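Local coordinates for diketoreductase (Acinetobacter baylyi, PDB 4DYD), which probably catalyses the NAD-dependent interconversion of (3S)-3-hydroxyacyl-CoA and 3-oxoacyl-CoA, a step of fatty acid beta-oxidation, at residues A[8-13]-A[31-36]; A[140-145]-A[154-159]; A[216-221]-A[230-235]. All coordinates share one frame; numbering follows the deposited sequence.

Interaction 1. Residues A[8-13]-A[31-36]; sequences TVLGTG and TAYDIN. With NAD (nicotinamide-adenine-dinucleotide), chain B.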
# COMPACT_ATOMS: atom_id res chain seq x y z
N THR A 8 27.77 -20.33 -7.38
CA THR A 8 28.52 -19.93 -6.20
C THR A 8 27.83 -18.74 -5.56
O THR A 8 27.48 -17.78 -6.24
CB THR A 8 29.99 -19.57 -6.56
OG1 THR A 8 30.63 -20.71 -7.13
CG2 THR A 8 30.76 -19.13 -5.32
N VAL A 9 27.63 -18.82 -4.26
CA VAL A 9 27.07 -17.69 -3.52
C VAL A 9 28.18 -17.06 -2.68
O VAL A 9 28.85 -17.74 -1.90
CB VAL A 9 25.90 -18.13 -2.62
CG1 VAL A 9 25.33 -16.93 -1.88
CG2 VAL A 9 24.82 -18.80 -3.47
N LEU A 10 28.39 -15.76 -2.86
CA LEU A 10 29.40 -15.03 -2.09
C LEU A 10 28.74 -14.42 -0.86
O LEU A 10 27.86 -13.57 -0.97
CB LEU A 10 30.03 -13.93 -2.93
CG LEU A 10 30.60 -14.34 -4.29
CD1 LEU A 10 31.22 -13.12 -4.94
CD2 LEU A 10 31.63 -15.45 -4.13
N GLY A 11 29.18 -14.85 0.32
CA GLY A 11 28.54 -14.41 1.54
C GLY A 11 27.51 -15.41 2.02
O GLY A 11 26.70 -15.91 1.24
N THR A 12 27.55 -15.72 3.31
CA THR A 12 26.67 -16.73 3.86
C THR A 12 25.90 -16.17 5.04
O THR A 12 25.61 -16.88 6.01
CB THR A 12 27.46 -17.98 4.28
OG1 THR A 12 28.40 -17.63 5.30
CG2 THR A 12 28.21 -18.56 3.09
N GLY A 13 25.57 -14.89 4.96
CA GLY A 13 24.79 -14.26 6.00
C GLY A 13 23.32 -14.62 5.92
O GLY A 13 22.96 -15.67 5.38
N THR A 31 28.17 -23.87 -4.32
CA THR A 31 29.33 -23.59 -3.49
C THR A 31 29.05 -22.33 -2.68
O THR A 31 28.64 -21.31 -3.24
CB THR A 31 30.61 -23.38 -4.34
OG1 THR A 31 30.88 -24.58 -5.08
CG2 THR A 31 31.81 -23.04 -3.46
N ALA A 32 29.24 -22.41 -1.37
CA ALA A 32 29.06 -21.25 -0.51
C ALA A 32 30.42 -20.69 -0.15
O ALA A 32 31.25 -21.37 0.47
CB ALA A 32 28.29 -21.65 0.75
N TYR A 33 30.66 -19.44 -0.55
CA TYR A 33 31.93 -18.79 -0.27
C TYR A 33 31.81 -17.80 0.88
O TYR A 33 30.82 -17.07 1.00
CB TYR A 33 32.45 -18.05 -1.51
CG TYR A 33 33.61 -17.13 -1.19
CD1 TYR A 33 34.93 -17.59 -1.19
CD2 TYR A 33 33.38 -15.79 -0.89
CE1 TYR A 33 35.99 -16.73 -0.89
CE2 TYR A 33 34.43 -14.93 -0.58
CZ TYR A 33 35.73 -15.40 -0.59
OH TYR A 33 36.75 -14.54 -0.29
N ASP A 34 32.83 -17.78 1.74
CA ASP A 34 32.92 -16.76 2.79
C ASP A 34 34.40 -16.60 3.15
O ASP A 34 35.25 -17.34 2.63
CB ASP A 34 32.07 -17.15 4.00
CG ASP A 34 31.55 -15.93 4.76
OD1 ASP A 34 32.15 -14.84 4.68
OD2 ASP A 34 30.52 -16.07 5.45
N ILE A 35 34.73 -15.65 4.02
CA ILE A 35 36.11 -15.20 4.14
C ILE A 35 37.08 -16.14 4.86
O ILE A 35 38.26 -16.19 4.50
CB ILE A 35 36.20 -13.80 4.75
CG1 ILE A 35 35.68 -13.81 6.18
CG2 ILE A 35 35.40 -12.83 3.89
CD1 ILE A 35 35.77 -12.46 6.87
N ASN A 36 36.62 -16.88 5.86
CA ASN A 36 37.52 -17.78 6.58
C ASN A 36 36.76 -18.98 7.14
O ASN A 36 35.54 -19.08 6.97
CB ASN A 36 38.29 -17.03 7.68
CG ASN A 36 37.38 -16.48 8.77
OD1 ASN A 36 36.26 -16.95 8.96
ND2 ASN A 36 37.87 -15.48 9.49
PA NAD B . 24.67 -10.46 6.02
O1A NAD B . 24.20 -10.65 7.42
O2A NAD B . 24.93 -9.09 5.53
O5B NAD B . 25.98 -11.36 5.78
C5B NAD B . 27.05 -10.89 4.95
C4B NAD B . 27.87 -12.08 4.45
O4B NAD B . 29.02 -11.59 3.74
C3B NAD B . 28.43 -12.84 5.65
O3B NAD B . 28.79 -14.17 5.24
C2B NAD B . 29.69 -12.04 5.91
O2B NAD B . 30.61 -12.82 6.70
C1B NAD B . 30.18 -12.01 4.48
N9A NAD B . 31.36 -11.15 4.28
C8A NAD B . 31.81 -10.22 5.12
N7A NAD B . 32.85 -9.62 4.54
C5A NAD B . 33.05 -10.19 3.36
C6A NAD B . 34.00 -9.99 2.44
N6A NAD B . 34.91 -9.07 2.73
N1A NAD B . 34.06 -10.72 1.32
C2A NAD B . 33.11 -11.73 1.11
N3A NAD B . 32.13 -11.91 2.10
C4A NAD B . 32.13 -11.14 3.19
O3 NAD B . 23.59 -11.15 5.05
PN NAD B . 22.51 -10.23 4.27
O1N NAD B . 22.37 -8.95 4.99
O2N NAD B . 21.30 -11.04 4.01
O5D NAD B . 23.26 -9.94 2.87
C5D NAD B . 23.57 -8.60 2.49
C4D NAD B . 23.54 -8.49 0.97
O4D NAD B . 22.25 -8.94 0.53
C3D NAD B . 23.58 -7.01 0.60
O3D NAD B . 23.76 -6.86 -0.82
C2D NAD B . 22.16 -6.64 0.98
O2D NAD B . 21.79 -5.39 0.37
C1D NAD B . 21.44 -7.78 0.28
N1N NAD B . 20.03 -7.93 0.72
C2N NAD B . 19.73 -8.06 2.08
C3N NAD B . 18.40 -8.09 2.49
C7N NAD B . 18.09 -8.32 3.83
O7N NAD B . 16.92 -8.44 4.20
N7N NAD B . 19.14 -8.45 4.64
C4N NAD B . 17.38 -7.99 1.55
C5N NAD B . 17.68 -7.89 0.20
C6N NAD B . 19.00 -7.86 -0.22
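V9 and its neighbours bind the 31-33 strand through a parallel ladder. V9 N gives its hydrogen to T31 O (2.9 Å), V9 O takes one from Y33 N (2.8 Å), and G11 N reaches Y33 O. Apolar packing falls on both sheet faces. On one, CD2 of L10 lies 3.7 Å from CD2 of the Y33 ring, the two side chains crossing at a slant; on the other, CG2 of T12, from the loop beyond the strand, meets the small CB of A32. These strands, joined through helix 14-25, form the first beta-alpha-beta unit of the Rossmann fold, and G11 and G13 belong to its glycine-rich turn, where the lack of side chains lets the dinucleotide come close. A chi1 of 61° puts T12 OG1 between its backbone N and carbonyl carbon and leaves CG2 for A32; OG1 donates to the anti side of D34 OD2 (2.6 Å), somewhat out of the carboxylate plane. The same OD2 accepts the ribose hydroxyl O3B of NAD (2.6 Å), which receives T12 N (2.8 Å). D34 OD1 takes ribose O2B at 3.2 Å and I35 N, so an acidic residue suits a place where both ribose hydroxyls need acceptors.

Interaction 2. Residues A[140-145]-A[154-159]; sequences LALHFA and AEVMGT. With NAD (nicotinamide-adenine-dinucleotide), chain B.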
# COMPACT_ATOMS: atom_id res chain seq x y z
N LEU A 140 24.24 -8.23 -13.65
CA LEU A 140 22.89 -7.75 -13.39
C LEU A 140 22.54 -7.95 -11.93
O LEU A 140 23.31 -8.55 -11.18
CB LEU A 140 21.89 -8.45 -14.31
CG LEU A 140 21.86 -9.98 -14.38
CD1 LEU A 140 21.62 -10.61 -13.02
CD2 LEU A 140 20.79 -10.41 -15.37
N ALA A 141 21.39 -7.44 -11.53
CA ALA A 141 20.93 -7.64 -10.17
C ALA A 141 19.89 -8.75 -10.13
O ALA A 141 19.04 -8.86 -11.02
CB ALA A 141 20.35 -6.35 -9.60
N LEU A 142 20.00 -9.59 -9.11
CA LEU A 142 18.99 -10.59 -8.81
C LEU A 142 18.69 -10.43 -7.33
O LEU A 142 19.46 -10.89 -6.48
CB LEU A 142 19.53 -12.00 -9.08
CG LEU A 142 18.55 -13.14 -8.81
CD1 LEU A 142 17.34 -12.99 -9.73
CD2 LEU A 142 19.22 -14.49 -9.03
N HIS A 143 17.58 -9.78 -7.02
CA HIS A 143 17.31 -9.30 -5.67
C HIS A 143 16.22 -10.12 -4.98
O HIS A 143 15.08 -10.19 -5.45
CB HIS A 143 16.93 -7.82 -5.75
CG HIS A 143 16.66 -7.20 -4.42
ND1 HIS A 143 15.41 -6.75 -4.04
CD2 HIS A 143 17.48 -6.95 -3.37
CE1 HIS A 143 15.47 -6.25 -2.82
NE2 HIS A 143 16.71 -6.36 -2.39
N PHE A 144 16.59 -10.74 -3.86
CA PHE A 144 15.69 -11.61 -3.10
C PHE A 144 15.09 -10.88 -1.91
O PHE A 144 15.54 -9.79 -1.54
CB PHE A 144 16.44 -12.85 -2.59
CG PHE A 144 16.96 -13.75 -3.67
CD1 PHE A 144 18.10 -13.41 -4.39
CD2 PHE A 144 16.30 -14.94 -3.98
CE1 PHE A 144 18.59 -14.24 -5.40
CE2 PHE A 144 16.77 -15.78 -4.98
CZ PHE A 144 17.92 -15.43 -5.69
N ALA A 145 14.08 -11.49 -1.30
CA ALA A 145 13.45 -10.96 -0.10
C ALA A 145 13.72 -11.91 1.07
O ALA A 145 13.79 -13.13 0.88
CB ALA A 145 11.95 -10.81 -0.32
N ALA A 154 11.86 -12.80 -7.08
CA ALA A 154 13.25 -12.54 -7.44
C ALA A 154 13.26 -11.42 -8.47
O ALA A 154 12.91 -11.63 -9.64
CB ALA A 154 13.91 -13.79 -7.99
N GLU A 155 13.63 -10.23 -8.03
CA GLU A 155 13.65 -9.06 -8.90
C GLU A 155 14.89 -9.04 -9.79
O GLU A 155 16.02 -8.97 -9.30
CB GLU A 155 13.54 -7.78 -8.07
CG GLU A 155 12.17 -7.67 -7.41
CD GLU A 155 12.06 -6.52 -6.42
OE1 GLU A 155 12.93 -6.41 -5.53
OE2 GLU A 155 11.11 -5.72 -6.55
N VAL A 156 14.67 -9.10 -11.10
CA VAL A 156 15.76 -9.15 -12.07
C VAL A 156 15.92 -7.77 -12.71
O VAL A 156 14.99 -7.24 -13.32
CB VAL A 156 15.48 -10.19 -13.17
CG1 VAL A 156 16.67 -10.31 -14.12
CG2 VAL A 156 15.15 -11.54 -12.55
N MET A 157 17.11 -7.19 -12.57
CA MET A 157 17.33 -5.83 -13.02
C MET A 157 18.77 -5.67 -13.51
O MET A 157 19.72 -5.78 -12.74
CB MET A 157 17.05 -4.87 -11.86
CG MET A 157 17.07 -3.39 -12.22
SD MET A 157 16.72 -2.35 -10.78
CE MET A 157 18.21 -2.61 -9.83
N GLY A 158 18.92 -5.42 -14.81
CA GLY A 158 20.25 -5.25 -15.37
C GLY A 158 20.61 -3.80 -15.65
O GLY A 158 19.89 -2.88 -15.25
N THR A 159 21.74 -3.60 -16.33
CA THR A 159 22.14 -2.27 -16.78
C THR A 159 21.89 -2.20 -18.28
O THR A 159 21.49 -3.19 -18.89
CB THR A 159 23.65 -2.02 -16.55
OG1 THR A 159 24.40 -2.93 -17.36
CG2 THR A 159 24.01 -2.25 -15.09
PA NAD B . 24.67 -10.46 6.02
O1A NAD B . 24.20 -10.65 7.42
O2A NAD B . 24.93 -9.09 5.53
O5B NAD B . 25.98 -11.36 5.78
C5B NAD B . 27.05 -10.89 4.95
C4B NAD B . 27.87 -12.08 4.45
O4B NAD B . 29.02 -11.59 3.74
C3B NAD B . 28.43 -12.84 5.65
O3B NAD B . 28.79 -14.17 5.24
C2B NAD B . 29.69 -12.04 5.91
O2B NAD B . 30.61 -12.82 6.70
C1B NAD B . 30.18 -12.01 4.48
N9A NAD B . 31.36 -11.15 4.28
C8A NAD B . 31.81 -10.22 5.12
N7A NAD B . 32.85 -9.62 4.54
C5A NAD B . 33.05 -10.19 3.36
C6A NAD B . 34.00 -9.99 2.44
N6A NAD B . 34.91 -9.07 2.73
N1A NAD B . 34.06 -10.72 1.32
C2A NAD B . 33.11 -11.73 1.11
N3A NAD B . 32.13 -11.91 2.10
C4A NAD B . 32.13 -11.14 3.19
O3 NAD B . 23.59 -11.15 5.05
PN NAD B . 22.51 -10.23 4.27
O1N NAD B . 22.37 -8.95 4.99
O2N NAD B . 21.30 -11.04 4.01
O5D NAD B . 23.26 -9.94 2.87
C5D NAD B . 23.57 -8.60 2.49
C4D NAD B . 23.54 -8.49 0.97
O4D NAD B . 22.25 -8.94 0.53
C3D NAD B . 23.58 -7.01 0.60
O3D NAD B . 23.76 -6.86 -0.82
C2D NAD B . 22.16 -6.64 0.98
O2D NAD B . 21.79 -5.39 0.37
C1D NAD B . 21.44 -7.78 0.28
N1N NAD B . 20.03 -7.93 0.72
C2N NAD B . 19.73 -8.06 2.08
C3N NAD B . 18.40 -8.09 2.49
C7N NAD B . 18.09 -8.32 3.83
O7N NAD B . 16.92 -8.44 4.20
N7N NAD B . 19.14 -8.45 4.64
C4N NAD B . 17.38 -7.99 1.55
C5N NAD B . 17.68 -7.89 0.20
C6N NAD B . 19.00 -7.86 -0.22
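A141 N and M157 O make the shortest polar bond between the two strands, 2.6 Å, and M157 N returns a bond to A141 O. Two residues on, H143 and E155 repeat the pattern, with H143 N bound to E155 O and E155 N to H143 O. These are the hydrogen-bonded pairs of an antiparallel beta hairpin, and L142 and V156 form the non-hydrogen-bonded pair between them. The hairpin lies within the NAD-binding domain, where strand 153-158 turns back antiparallel to 139-143, and 180-183 then runs parallel to it at the sheet's edge in this chain.

The two faces differ in character. On one, CD1 of L142 touches both V156 CG2 and A154 CB, 3.9 Å from each, and the branched side chains run on to helix 164-176 through V170 and Y167; aliphatic residues suit this buried layer between sheet and helix. On the other, the small CB of A141 and the long M157 lie beside Y191, whose ring stacks on that of H143.

H143 and E155 point the same way from neighbouring strands. CG of H143 stands opposite the backbone N (chi1 -179°), which carries ND1 alongside the glutamate. ND1 donates to E155 OE1 (2.9 Å, N-H...O 165°), with the oxygen close to the ring plane although the carboxylate is turned 31° from it. OE2 of E155 is held in turn by the amides of V192 and L193, a second shell that fixes the acceptor.

At the far side of the ring, NE2 bonds to S122 OG and lies 3.2 Å from C5N of the nicotinamide. With ND1 committed to the glutamate, and S122 and Y191 also holding the ring, NE2 is turned to the cofactor, consistent with the catalytic importance predicted for H143.

Interaction 3. Residues A[216-221]-A[230-235]; sequences ETIDKT and KGPFEI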
# COMPACT_ATOMS: atom_id res chain seq x y z
N GLU A 216 -3.09 2.19 15.40
CA GLU A 216 -4.25 1.31 15.27
C GLU A 216 -5.27 1.87 14.28
O GLU A 216 -5.84 1.13 13.47
CB GLU A 216 -4.91 1.07 16.63
CG GLU A 216 -4.02 0.38 17.67
CD GLU A 216 -2.94 1.28 18.27
OE1 GLU A 216 -2.95 2.51 18.00
OE2 GLU A 216 -2.08 0.77 19.01
N THR A 217 -5.53 3.17 14.36
CA THR A 217 -6.48 3.81 13.48
C THR A 217 -5.98 3.79 12.05
O THR A 217 -6.74 3.51 11.11
CB THR A 217 -6.73 5.26 13.90
OG1 THR A 217 -7.37 5.26 15.19
CG2 THR A 217 -7.61 5.99 12.90
N ILE A 218 -4.70 4.09 11.88
CA ILE A 218 -4.09 4.11 10.56
C ILE A 218 -4.14 2.72 9.93
O ILE A 218 -4.49 2.58 8.76
CB ILE A 218 -2.64 4.64 10.63
CG1 ILE A 218 -2.63 6.10 11.09
CG2 ILE A 218 -1.96 4.48 9.28
CD1 ILE A 218 -1.25 6.72 11.26
N ASP A 219 -3.79 1.70 10.72
CA ASP A 219 -3.80 0.33 10.22
C ASP A 219 -5.19 -0.17 9.84
O ASP A 219 -5.35 -0.74 8.76
CB ASP A 219 -3.14 -0.62 11.21
CG ASP A 219 -1.63 -0.51 11.21
OD1 ASP A 219 -1.08 0.21 10.34
OD2 ASP A 219 -0.97 -1.15 12.06
N LYS A 220 -6.19 0.04 10.69
CA LYS A 220 -7.52 -0.46 10.35
C LYS A 220 -8.06 0.25 9.11
O LYS A 220 -8.79 -0.35 8.32
CB LYS A 220 -8.50 -0.38 11.53
CG LYS A 220 -8.81 1.00 12.06
CD LYS A 220 -9.78 0.90 13.23
CE LYS A 220 -10.10 2.25 13.84
NZ LYS A 220 -11.03 2.12 14.99
N THR A 221 -7.70 1.52 8.94
CA THR A 221 -8.11 2.27 7.76
C THR A 221 -7.56 1.61 6.50
O THR A 221 -8.26 1.48 5.49
CB THR A 221 -7.62 3.73 7.82
OG1 THR A 221 -8.15 4.37 8.98
CG2 THR A 221 -8.07 4.50 6.59
N LYS A 230 -2.62 -6.71 6.42
CA LYS A 230 -1.86 -5.99 7.43
C LYS A 230 -1.69 -4.51 7.12
O LYS A 230 -1.45 -4.13 5.97
CB LYS A 230 -0.51 -6.68 7.66
CG LYS A 230 -0.66 -8.09 8.21
CD LYS A 230 0.67 -8.78 8.42
CE LYS A 230 0.44 -10.18 8.98
NZ LYS A 230 -0.33 -10.13 10.26
N GLY A 231 -1.81 -3.68 8.16
CA GLY A 231 -1.63 -2.25 8.00
C GLY A 231 -0.16 -1.85 8.04
O GLY A 231 0.70 -2.67 8.36
N PRO A 232 0.15 -0.58 7.72
CA PRO A 232 1.55 -0.11 7.73
C PRO A 232 2.34 -0.41 9.00
O PRO A 232 3.49 -0.84 8.94
CB PRO A 232 1.41 1.39 7.50
CG PRO A 232 0.12 1.53 6.75
CD PRO A 232 -0.79 0.49 7.34
N PHE A 233 1.73 -0.20 10.16
CA PHE A 233 2.46 -0.42 11.40
C PHE A 233 2.66 -1.89 11.74
O PHE A 233 3.69 -2.26 12.31
CB PHE A 233 1.87 0.41 12.53
CG PHE A 233 1.98 1.89 12.27
CD1 PHE A 233 3.17 2.57 12.54
CD2 PHE A 233 0.91 2.59 11.73
CE1 PHE A 233 3.28 3.93 12.29
CE2 PHE A 233 1.01 3.96 11.48
CZ PHE A 233 2.20 4.63 11.76
N GLU A 234 1.70 -2.73 11.37
CA GLU A 234 1.94 -4.17 11.47
C GLU A 234 3.12 -4.52 10.59
O GLU A 234 3.96 -5.34 10.95
CB GLU A 234 0.70 -4.95 11.03
CG GLU A 234 -0.49 -4.78 11.96
CD GLU A 234 -1.74 -5.43 11.40
OE1 GLU A 234 -2.44 -4.76 10.61
OE2 GLU A 234 -2.01 -6.60 11.74
N ILE A 235 3.19 -3.87 9.43
CA ILE A 235 4.31 -4.08 8.51
C ILE A 235 5.62 -3.60 9.10
O ILE A 235 6.65 -4.27 8.96
CB ILE A 235 4.04 -3.43 7.14
CG1 ILE A 235 2.83 -4.11 6.47
CG2 ILE A 235 5.28 -3.52 6.25
CD1 ILE A 235 2.45 -3.54 5.12
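I218 meets the ring of F233 at its edge: CD1 comes within 3.6 Å of CE2, and CG2 of I218 lies 3.7 Å from the same ring atom. CG2 also touches P232 CG, more loosely. A branched aliphatic fits here because the opposing surface is likewise apolar, and I218 extends that layer to L207 and to L196 of the second subunit.

D219 follows with the polar part of the contact. CG lies anti to the carbonyl carbon (chi1 -75°), which brings the carboxylate against the start of helix 232-239. OD1 uses its syn lone pair to accept F233 N at 2.8 Å, while OD2 takes only a weak bond from E234 N (3.2 Å), its stronger partner being the hydroxyl of Y281. First-turn amides have no carbonyl one turn earlier to bond, and an aspartate from the preceding helix supplies the acceptors. G231 holds the N-cap position; lacking a side chain, it lets its CA come within 4.0 Å of D219 CA. E234 OE1 accepts G231 N (2.8 Å), the glutamate half of a capping box, and is paired with R223. P232 suits the first helical position, where its nitrogen has no hydrogen to offer.

Farther along, T221 OG1 donates to T217 O (2.7 Å), which T221 N reaches from the opposite face. T217, K220 and T221 pack on I182 of the second subunit.

Interactions 1 and 2 belong to one sheet and share one NAD: 8-13 with 31-36 holds the adenosine ribose, whereas 140-145 with 154-159 presents H143 to the nicotinamide. Their centres are 19 Å apart and their nearest atoms about 8 Å, a gap spanned by the extended cofactor. Interaction 3 lies in the C-terminal domain, away from the annotated sites, its centre 38 Å from that of interaction 1 and 29 Å from that of interaction 2. The dimer sets the second subunit's copy of interaction 3 beside the hairpin: E155 packs on T221 of that subunit, within its 216-221 segment.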